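Local structure of restriction endonuclease AspBHI (Azoarcus sp., 4OC8) at residues G100-F108 with Q166-I174; E329-V339 with P353-I362. The protein is a restriction endonuclease that depends on DNA modification, and probably binds modified DNA and cleaves it. All blocks are in the same frame, centred on the assembly; numbering follows the deposited sequence.

Contact 1. Residues G100-F108 with Q166-I174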
loop_
_atom_site.group_PDB
_atom_site.type_symbol
_atom_site.label_atom_id
_atom_site.label_comp_id
_atom_site.label_asym_id
_atom_site.label_seq_id
_atom_site.Cartn_x
_atom_site.Cartn_y
_atom_site.Cartn_z
ATOM N N GLY A 100 28.951 12.907 13.051
ATOM C CA GLY A 100 27.509 12.888 12.862
ATOM C C GLY A 100 26.834 11.557 13.155
ATOM O O GLY A 100 25.739 11.511 13.732
ATOM N N ASN A 101 27.479 10.469 12.752
ATOM C CA ASN A 101 26.933 9.152 13.015
ATOM C C ASN A 101 26.910 8.854 14.505
ATOM O O ASN A 101 25.934 8.300 15.002
ATOM C CB ASN A 101 27.684 8.059 12.245
ATOM C CG ASN A 101 27.346 8.048 10.764
ATOM O OD1 ASN A 101 26.313 8.574 10.343
ATOM N ND2 ASN A 101 28.214 7.438 9.967
ATOM N N GLN A 102 27.975 9.224 15.215
ATOM C CA GLN A 102 28.020 9.050 16.668
ATOM C C GLN A 102 26.882 9.821 17.338
ATOM O O GLN A 102 26.225 9.323 18.252
ATOM C CB GLN A 102 29.359 9.518 17.235
ATOM C CG GLN A 102 30.211 8.405 17.816
ATOM C CD GLN A 102 29.472 7.578 18.857
ATOM O OE1 GLN A 102 29.586 6.350 18.883
ATOM N NE2 GLN A 102 28.716 8.248 19.727
ATOM N N LEU A 103 26.658 11.042 16.867
ATOM C CA LEU A 103 25.555 11.857 17.340
ATOM C C LEU A 103 24.222 11.155 17.135
ATOM O O LEU A 103 23.439 11.033 18.075
ATOM C CB LEU A 103 25.547 13.210 16.634
ATOM C CG LEU A 103 26.308 14.318 17.356
ATOM C CD1 LEU A 103 26.159 15.631 16.614
ATOM C CD2 LEU A 103 25.805 14.443 18.787
ATOM N N LEU A 104 23.968 10.704 15.908
ATOM C CA LEU A 104 22.720 10.011 15.590
ATOM C C LEU A 104 22.522 8.808 16.507
ATOM O O LEU A 104 21.432 8.578 17.055
ATOM C CB LEU A 104 22.715 9.569 14.127
ATOM C CG LEU A 104 22.533 10.687 13.099
ATOM C CD1 LEU A 104 22.636 10.150 11.679
ATOM C CD2 LEU A 104 21.199 11.385 13.306
ATOM N N ARG A 105 23.600 8.059 16.684
ATOM C CA ARG A 105 23.569 6.854 17.481
ATOM C C ARG A 105 23.187 7.204 18.901
ATOM O O ARG A 105 22.356 6.541 19.507
ATOM C CB ARG A 105 24.934 6.177 17.471
ATOM C CG ARG A 105 25.011 5.012 18.416
ATOM C CD ARG A 105 26.430 4.657 18.751
ATOM N NE ARG A 105 26.477 3.445 19.558
ATOM C CZ ARG A 105 27.603 2.856 19.948
ATOM N NH1 ARG A 105 28.776 3.377 19.602
ATOM N NH2 ARG A 105 27.557 1.750 20.682
ATOM N N GLN A 106 23.795 8.262 19.422
ATOM C CA GLN A 106 23.578 8.658 20.808
ATOM C C GLN A 106 22.147 9.152 21.027
ATOM O O GLN A 106 21.499 8.784 22.000
ATOM C CB GLN A 106 24.598 9.725 21.218
ATOM C CG GLN A 106 24.719 9.927 22.718
ATOM C CD GLN A 106 24.960 8.627 23.475
ATOM O OE1 GLN A 106 24.090 8.151 24.211
ATOM N NE2 GLN A 106 26.148 8.051 23.305
ATOM N N ILE A 107 21.664 9.979 20.106
ATOM C CA ILE A 107 20.298 10.486 20.141
ATOM C C ILE A 107 19.260 9.362 20.108
ATOM O O ILE A 107 18.343 9.328 20.936
ATOM C CB ILE A 107 20.047 11.439 18.964
ATOM C CG1 ILE A 107 20.849 12.725 19.150
ATOM C CG2 ILE A 107 18.576 11.762 18.834
ATOM C CD1 ILE A 107 20.691 13.692 18.005
ATOM N N PHE A 108 19.398 8.439 19.159
ATOM C CA PHE A 108 18.452 7.323 19.098
ATOM C C PHE A 108 18.583 6.390 20.301
ATOM O O PHE A 108 17.597 5.794 20.751
ATOM C CB PHE A 108 18.549 6.582 17.761
ATOM C CG PHE A 108 17.878 7.312 16.636
ATOM C CD1 PHE A 108 18.558 8.281 15.917
ATOM C CD2 PHE A 108 16.549 7.063 16.329
ATOM C CE1 PHE A 108 17.933 8.977 14.899
ATOM C CE2 PHE A 108 15.919 7.753 15.313
ATOM C CZ PHE A 108 16.612 8.711 14.597
ATOM N N GLN A 166 29.538 1.075 5.497
ATOM C CA GLN A 166 28.272 1.313 6.193
ATOM C C GLN A 166 27.946 2.781 6.428
ATOM O O GLN A 166 28.830 3.589 6.717
ATOM C CB GLN A 166 28.268 0.603 7.534
ATOM C CG GLN A 166 27.907 -0.848 7.455
ATOM C CD GLN A 166 28.054 -1.511 8.790
ATOM O OE1 GLN A 166 28.942 -1.158 9.566
ATOM N NE2 GLN A 166 27.179 -2.466 9.084
ATOM N N ASN A 167 26.664 3.113 6.313
ATOM C CA ASN A 167 26.200 4.463 6.616
ATOM C C ASN A 167 24.801 4.439 7.218
ATOM O O ASN A 167 24.036 3.511 6.988
ATOM C CB ASN A 167 26.228 5.345 5.370
ATOM C CG ASN A 167 26.071 6.815 5.699
ATOM O OD1 ASN A 167 26.436 7.258 6.787
ATOM N ND2 ASN A 167 25.519 7.581 4.765
ATOM N N TYR A 168 24.465 5.465 7.990
ATOM C CA TYR A 168 23.189 5.502 8.693
ATOM C C TYR A 168 22.072 6.079 7.847
ATOM O O TYR A 168 22.262 7.053 7.115
ATOM C CB TYR A 168 23.317 6.327 9.972
ATOM C CG TYR A 168 23.665 5.528 11.208
ATOM C CD1 TYR A 168 23.125 4.267 11.420
ATOM C CD2 TYR A 168 24.536 6.039 12.165
ATOM C CE1 TYR A 168 23.438 3.539 12.552
ATOM C CE2 TYR A 168 24.858 5.318 13.297
ATOM C CZ TYR A 168 24.304 4.071 13.488
ATOM O OH TYR A 168 24.620 3.352 14.620
ATOM N N LYS A 169 20.907 5.453 7.943
ATOM C CA LYS A 169 19.668 6.061 7.496
ATOM C C LYS A 169 18.821 6.272 8.738
ATOM O O LYS A 169 18.472 5.311 9.443
ATOM C CB LYS A 169 18.924 5.180 6.492
ATOM C CG LYS A 169 17.716 5.885 5.883
ATOM C CD LYS A 169 16.844 4.956 5.054
ATOM C CE LYS A 169 16.107 3.971 5.937
ATOM N NZ LYS A 169 15.029 3.285 5.190
ATOM N N ALA A 170 18.519 7.536 9.011
ATOM C CA ALA A 170 17.785 7.935 10.204
ATOM C C ALA A 170 16.414 8.474 9.832
ATOM O O ALA A 170 16.276 9.249 8.877
ATOM C CB ALA A 170 18.565 8.985 10.964
ATOM N N VAL A 171 15.403 8.060 10.590
ATOM C CA VAL A 171 14.044 8.553 10.392
ATOM C C VAL A 171 13.646 9.519 11.507
ATOM O O VAL A 171 13.734 9.191 12.691
ATOM C CB VAL A 171 13.018 7.398 10.309
ATOM C CG1 VAL A 171 11.617 7.946 10.106
ATOM C CG2 VAL A 171 13.378 6.448 9.182
ATOM N N PHE A 172 13.230 10.717 11.116
ATOM C CA PHE A 172 12.714 11.702 12.058
ATOM C C PHE A 172 11.280 12.041 11.680
ATOM O O PHE A 172 10.841 11.751 10.567
ATOM C CB PHE A 172 13.568 12.975 12.044
ATOM C CG PHE A 172 14.979 12.764 12.512
ATOM C CD1 PHE A 172 15.319 12.954 13.842
ATOM C CD2 PHE A 172 15.967 12.377 11.623
ATOM C CE1 PHE A 172 16.624 12.759 14.277
ATOM C CE2 PHE A 172 17.270 12.179 12.052
ATOM C CZ PHE A 172 17.597 12.369 13.383
ATOM N N THR A 173 10.549 12.649 12.608
ATOM C CA THR A 173 9.211 13.151 12.311
ATOM C C THR A 173 9.093 14.616 12.720
ATOM O O THR A 173 9.414 14.976 13.852
ATOM C CB THR A 173 8.113 12.332 13.018
ATOM O OG1 THR A 173 8.063 11.009 12.467
ATOM C CG2 THR A 173 6.760 12.995 12.840
ATOM N N ILE A 174 8.657 15.453 11.785
ATOM C CA ILE A 174 8.374 16.855 12.061
ATOM C C ILE A 174 7.125 16.988 12.930
ATOM O O ILE A 174 6.039 16.550 12.537
ATOM C CB ILE A 174 8.111 17.626 10.763
ATOM C CG1 ILE A 174 9.225 17.371 9.749
ATOM C CG2 ILE A 174 7.963 19.098 11.045
ATOM C CD1 ILE A 174 10.581 17.803 10.216
#
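Tyr168 meets Asn101 where strand 166-174 runs past the first turn of helix 100-108. The amide of Asn101 comes to the rim of the tyrosine ring: OD1 lies near the ring plane, 3.6 Å from CD2 of Tyr168, and the two planes stand 85° apart. ND2 of Asn101 faces OD1 of Asn167 at 3.6 Å without bonding to it; ND2 gives its hydrogen bond to the backbone O of Leu93, and Asn167 OD1 takes one from the backbone N of Asn86. Farther out on the ring, the OH of Tyr168 slants past CB of Arg105 at 4.0 Å, and there it hydrogen-bonds with His94 and with Trp157 of the second subunit.

Two turns into the helix, Phe108 lies against the strand. Its CG sits beside the backbone N (chi1 -77°), and the ring turns its edge to the face of Phe172 in an offset edge-to-face pair, centroids 5.4 Å apart and planes at 61°. CZ of Phe108 also points in plane at the backbone O of Val171, 3.5 Å away, while CE1 rests 4.0 Å from CB of Ala170. Leu104 fills the middle by splitting its methyls: CD2 meets the edge of Phe172, 3.7 Å from its CZ, and CD1 reaches CB of Tyr168, 4.2 Å off.

Helix and strand are thus held by apolar packing and ring contacts, within a family domain of the PUA clan. The buried polar ends find partners in flanking loops, and the tyrosine hydroxyl also ties this contact to the subunit interface.

Contact 2. Residues E329-V339 with P353-I362; sequences EFGVLVTTSYV and PVILTTAQDI
Val332 and Ile355 lie side by side and point the same way from adjacent parallel strands, CG2 of Val332 being 4.2 Å from CD1 of Ile355. Val334 and Thr357 repeat this pairing two residues on. Along the same face, CE2 of Phe330 comes obliquely to CD1 of Ile355, and Ile362 brings its CD1 across CG1 of Val334 at about a right angle, 4.0 Å away. Leu333 and Leu356 occupy the other face. The first has CG anti to the backbone N (chi1 176°), the second beside it (chi1 -61°), and this brings their CD2 atoms to 3.8 Å of each other; Val339 then sets CG2 crosswise to CD2 of Leu356 at 4.1 Å. Five backbone hydrogen bonds, from Gly331 N to Pro353 O through Thr335 N to Thr357 O, fix the register. Thr335, whose N makes the last of these bonds, opens an ST turn, its OG1 accepting from Ser337 N at 2.8 Å and also bonding Lys305 O. A valine in its place, lacking the hydroxyl, would probably deprive Ser337 N and Lys305 O of this shared partner and let the turn loosen. Asp361 OD2 accepts from Thr358 N and pairs with Arg222. The strands belong to a beta-alpha-beta unit through helix 341-349; strand 294-305 flanks 330-335, helix 251-263 packs on Val332, Ile355 and Thr357, and helix 232-244 on Thr336 and Ile362.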
loop_
_atom_site.group_PDB
_atom_site.type_symbol
_atom_site.label_atom_id
_atom_site.label_comp_id
_atom_site.label_asym_id
_atom_site.label_seq_id
_atom_site.Cartn_x
_atom_site.Cartn_y
_atom_site.Cartn_z
ATOM N N GLU A 329 -9.691 -1.854 -8.736
ATOM C CA GLU A 329 -9.554 -0.757 -7.786
ATOM C C GLU A 329 -8.802 0.425 -8.374
ATOM O O GLU A 329 -9.204 1.576 -8.194
ATOM C CB GLU A 329 -8.862 -1.233 -6.506
ATOM C CG GLU A 329 -9.404 -2.548 -5.965
ATOM C CD GLU A 329 -10.888 -2.503 -5.653
ATOM O OE1 GLU A 329 -11.401 -1.412 -5.317
ATOM O OE2 GLU A 329 -11.540 -3.565 -5.747
ATOM N N PHE A 330 -7.711 0.144 -9.076
ATOM C CA PHE A 330 -6.932 1.211 -9.695
ATOM C C PHE A 330 -6.126 0.775 -10.925
ATOM O O PHE A 330 -6.184 -0.381 -11.350
ATOM C CB PHE A 330 -6.023 1.878 -8.658
ATOM C CG PHE A 330 -4.941 0.982 -8.124
ATOM C CD1 PHE A 330 -5.226 0.018 -7.165
ATOM C CD2 PHE A 330 -3.635 1.117 -8.568
ATOM C CE1 PHE A 330 -4.229 -0.801 -6.666
ATOM C CE2 PHE A 330 -2.634 0.306 -8.074
ATOM C CZ PHE A 330 -2.930 -0.656 -7.120
ATOM N N GLY A 331 -5.386 1.719 -11.498
ATOM C CA GLY A 331 -4.541 1.438 -12.641
ATOM C C GLY A 331 -3.177 2.098 -12.537
ATOM O O GLY A 331 -3.046 3.172 -11.956
ATOM N N VAL A 332 -2.158 1.445 -13.089
ATOM C CA VAL A 332 -0.818 2.015 -13.168
ATOM C C VAL A 332 -0.441 2.208 -14.631
ATOM O O VAL A 332 -0.621 1.310 -15.450
ATOM C CB VAL A 332 0.249 1.100 -12.515
ATOM C CG1 VAL A 332 1.580 1.829 -12.413
ATOM C CG2 VAL A 332 -0.196 0.629 -11.151
ATOM N N LEU A 333 0.075 3.388 -14.955
ATOM C CA LEU A 333 0.531 3.678 -16.304
ATOM C C LEU A 333 2.009 3.987 -16.279
ATOM O O LEU A 333 2.418 5.032 -15.780
ATOM C CB LEU A 333 -0.230 4.860 -16.900
ATOM C CG LEU A 333 0.245 5.304 -18.285
ATOM C CD1 LEU A 333 -0.908 5.302 -19.267
ATOM C CD2 LEU A 333 0.892 6.677 -18.230
ATOM N N VAL A 334 2.810 3.076 -16.815
ATOM C CA VAL A 334 4.248 3.287 -16.908
ATOM C C VAL A 334 4.610 3.752 -18.315
ATOM O O VAL A 334 4.150 3.184 -19.298
ATOM C CB VAL A 334 5.020 2.002 -16.564
ATOM C CG1 VAL A 334 6.519 2.221 -16.704
ATOM C CG2 VAL A 334 4.668 1.540 -15.160
ATOM N N THR A 335 5.419 4.798 -18.410
ATOM C CA THR A 335 5.823 5.312 -19.709
ATOM C C THR A 335 7.231 5.888 -19.683
ATOM O O THR A 335 7.632 6.541 -18.716
ATOM C CB THR A 335 4.855 6.395 -20.221
ATOM O OG1 THR A 335 5.428 7.040 -21.366
ATOM C CG2 THR A 335 4.597 7.431 -19.141
ATOM N N THR A 336 7.975 5.643 -20.756
ATOM C CA THR A 336 9.307 6.214 -20.914
ATOM C C THR A 336 9.233 7.641 -21.460
ATOM O O THR A 336 10.248 8.234 -21.812
ATOM C CB THR A 336 10.187 5.349 -21.837
ATOM O OG1 THR A 336 9.409 4.884 -22.951
ATOM C CG2 THR A 336 10.732 4.154 -21.074
ATOM N N SER A 337 8.022 8.183 -21.528
ATOM C CA SER A 337 7.822 9.561 -21.947
ATOM C C SER A 337 7.006 10.305 -20.900
ATOM O O SER A 337 6.988 9.919 -19.734
ATOM C CB SER A 337 7.097 9.595 -23.287
ATOM O OG SER A 337 6.764 10.919 -23.656
ATOM N N TYR A 338 6.331 11.370 -21.320
ATOM C CA TYR A 338 5.498 12.157 -20.415
ATOM C C TYR A 338 4.026 12.112 -20.820
ATOM O O TYR A 338 3.691 11.766 -21.953
ATOM C CB TYR A 338 5.973 13.606 -20.387
ATOM C CG TYR A 338 5.539 14.422 -21.588
ATOM C CD1 TYR A 338 6.147 14.252 -22.827
ATOM C CD2 TYR A 338 4.527 15.370 -21.481
ATOM C CE1 TYR A 338 5.756 14.996 -23.926
ATOM C CE2 TYR A 338 4.132 16.118 -22.572
ATOM C CZ TYR A 338 4.750 15.931 -23.791
ATOM O OH TYR A 338 4.349 16.676 -24.878
ATOM N N VAL A 339 3.152 12.456 -19.880
ATOM C CA VAL A 339 1.723 12.574 -20.146
ATOM C C VAL A 339 1.366 14.044 -20.362
ATOM O O VAL A 339 1.700 14.889 -19.530
ATOM C CB VAL A 339 0.899 12.032 -18.970
ATOM C CG1 VAL A 339 -0.584 12.187 -19.245
ATOM C CG2 VAL A 339 1.250 10.581 -18.708
ATOM N N PRO A 353 -8.535 6.745 -10.339
ATOM C CA PRO A 353 -7.481 6.123 -9.533
ATOM C C PRO A 353 -6.348 5.592 -10.406
ATOM O O PRO A 353 -6.134 4.383 -10.467
ATOM C CB PRO A 353 -8.212 4.972 -8.833
ATOM C CG PRO A 353 -9.330 4.635 -9.735
ATOM C CD PRO A 353 -9.750 5.915 -10.403
ATOM N N VAL A 354 -5.626 6.489 -11.070
ATOM C CA VAL A 354 -4.572 6.083 -11.999
ATOM C C VAL A 354 -3.218 6.671 -11.627
ATOM O O VAL A 354 -3.058 7.887 -11.589
ATOM C CB VAL A 354 -4.912 6.500 -13.442
ATOM C CG1 VAL A 354 -3.693 6.373 -14.335
ATOM C CG2 VAL A 354 -6.050 5.664 -13.979
ATOM N N ILE A 355 -2.247 5.803 -11.355
ATOM C CA ILE A 355 -0.875 6.231 -11.082
ATOM C C ILE A 355 -0.149 6.511 -12.388
ATOM O O ILE A 355 -0.158 5.685 -13.293
ATOM C CB ILE A 355 -0.076 5.152 -10.332
ATOM C CG1 ILE A 355 -0.762 4.788 -9.017
ATOM C CG2 ILE A 355 1.344 5.624 -10.076
ATOM C CD1 ILE A 355 -0.107 3.644 -8.294
ATOM N N LEU A 356 0.485 7.673 -12.482
ATOM C CA LEU A 356 1.208 8.047 -13.690
ATOM C C LEU A 356 2.714 8.013 -13.463
ATOM O O LEU A 356 3.295 8.961 -12.934
ATOM C CB LEU A 356 0.778 9.436 -14.176
ATOM C CG LEU A 356 -0.694 9.624 -14.559
ATOM C CD1 LEU A 356 -0.992 11.089 -14.798
ATOM C CD2 LEU A 356 -1.039 8.798 -15.789
ATOM N N THR A 357 3.338 6.915 -13.875
ATOM C CA THR A 357 4.779 6.753 -13.758
ATOM C C THR A 357 5.455 7.203 -15.043
ATOM O O THR A 357 5.430 6.493 -16.044
ATOM C CB THR A 357 5.144 5.285 -13.503
ATOM O OG1 THR A 357 4.266 4.741 -12.515
ATOM C CG2 THR A 357 6.575 5.164 -13.022
ATOM N N THR A 358 6.057 8.386 -15.011
ATOM C CA THR A 358 6.715 8.945 -16.184
ATOM C C THR A 358 8.212 8.663 -16.173
ATOM O O THR A 358 8.705 7.934 -15.313
ATOM C CB THR A 358 6.472 10.456 -16.285
ATOM O OG1 THR A 358 7.135 11.128 -15.205
ATOM C CG2 THR A 358 4.986 10.743 -16.222
ATOM N N ALA A 359 8.929 9.246 -17.128
ATOM C CA ALA A 359 10.348 8.960 -17.314
ATOM C C ALA A 359 11.195 9.282 -16.081
ATOM O O ALA A 359 12.052 8.487 -15.682
ATOM C CB ALA A 359 10.880 9.694 -18.534
ATOM N N GLN A 360 10.955 10.447 -15.484
ATOM C CA GLN A 360 11.668 10.844 -14.277
ATOM C C GLN A 360 11.437 9.813 -13.171
ATOM O O GLN A 360 12.361 9.438 -12.442
ATOM C CB GLN A 360 11.218 12.235 -13.823
ATOM C CG GLN A 360 11.925 12.741 -12.580
ATOM C CD GLN A 360 13.435 12.646 -12.687
ATOM O OE1 GLN A 360 14.025 13.046 -13.690
ATOM N NE2 GLN A 360 14.069 12.105 -11.653
ATOM N N ASP A 361 10.200 9.341 -13.074
ATOM C CA ASP A 361 9.841 8.346 -12.079
ATOM C C ASP A 361 10.589 7.037 -12.314
ATOM O O ASP A 361 11.065 6.404 -11.368
ATOM C CB ASP A 361 8.328 8.130 -12.067
ATOM C CG ASP A 361 7.569 9.371 -11.629
ATOM O OD1 ASP A 361 8.107 10.122 -10.786
ATOM O OD2 ASP A 361 6.445 9.601 -12.122
ATOM N N ILE A 362 10.711 6.643 -13.577
ATOM C CA ILE A 362 11.489 5.460 -13.920
ATOM C C ILE A 362 12.948 5.653 -13.510
ATOM O O ILE A 362 13.586 4.734 -12.991
ATOM C CB ILE A 362 11.393 5.125 -15.422
ATOM C CG1 ILE A 362 9.949 4.786 -15.794
ATOM C CG2 ILE A 362 12.307 3.960 -15.775
ATOM C CD1 ILE A 362 9.769 4.401 -17.243
#

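Contact 1 closes before contact 2 opens, so the two follow one another along the chain without interleaving. Their centres are 34 Å apart, on opposite sides of the chain's centre, and the nearest atoms stay about 17 Å from each other. They share no sheet: residues 166-174 belong to the large mixed sheet of the N-terminal family region, whereas residues 329-339 and 353-362 contribute neighbouring strands to the five-stranded sheet of the PDDEXK-clan region. Contact 1 packs a helix on a strand, contact 2 pairs strands. Both lie within reach of the second subunit, which indicates that both regions take part in the four-chain assembly.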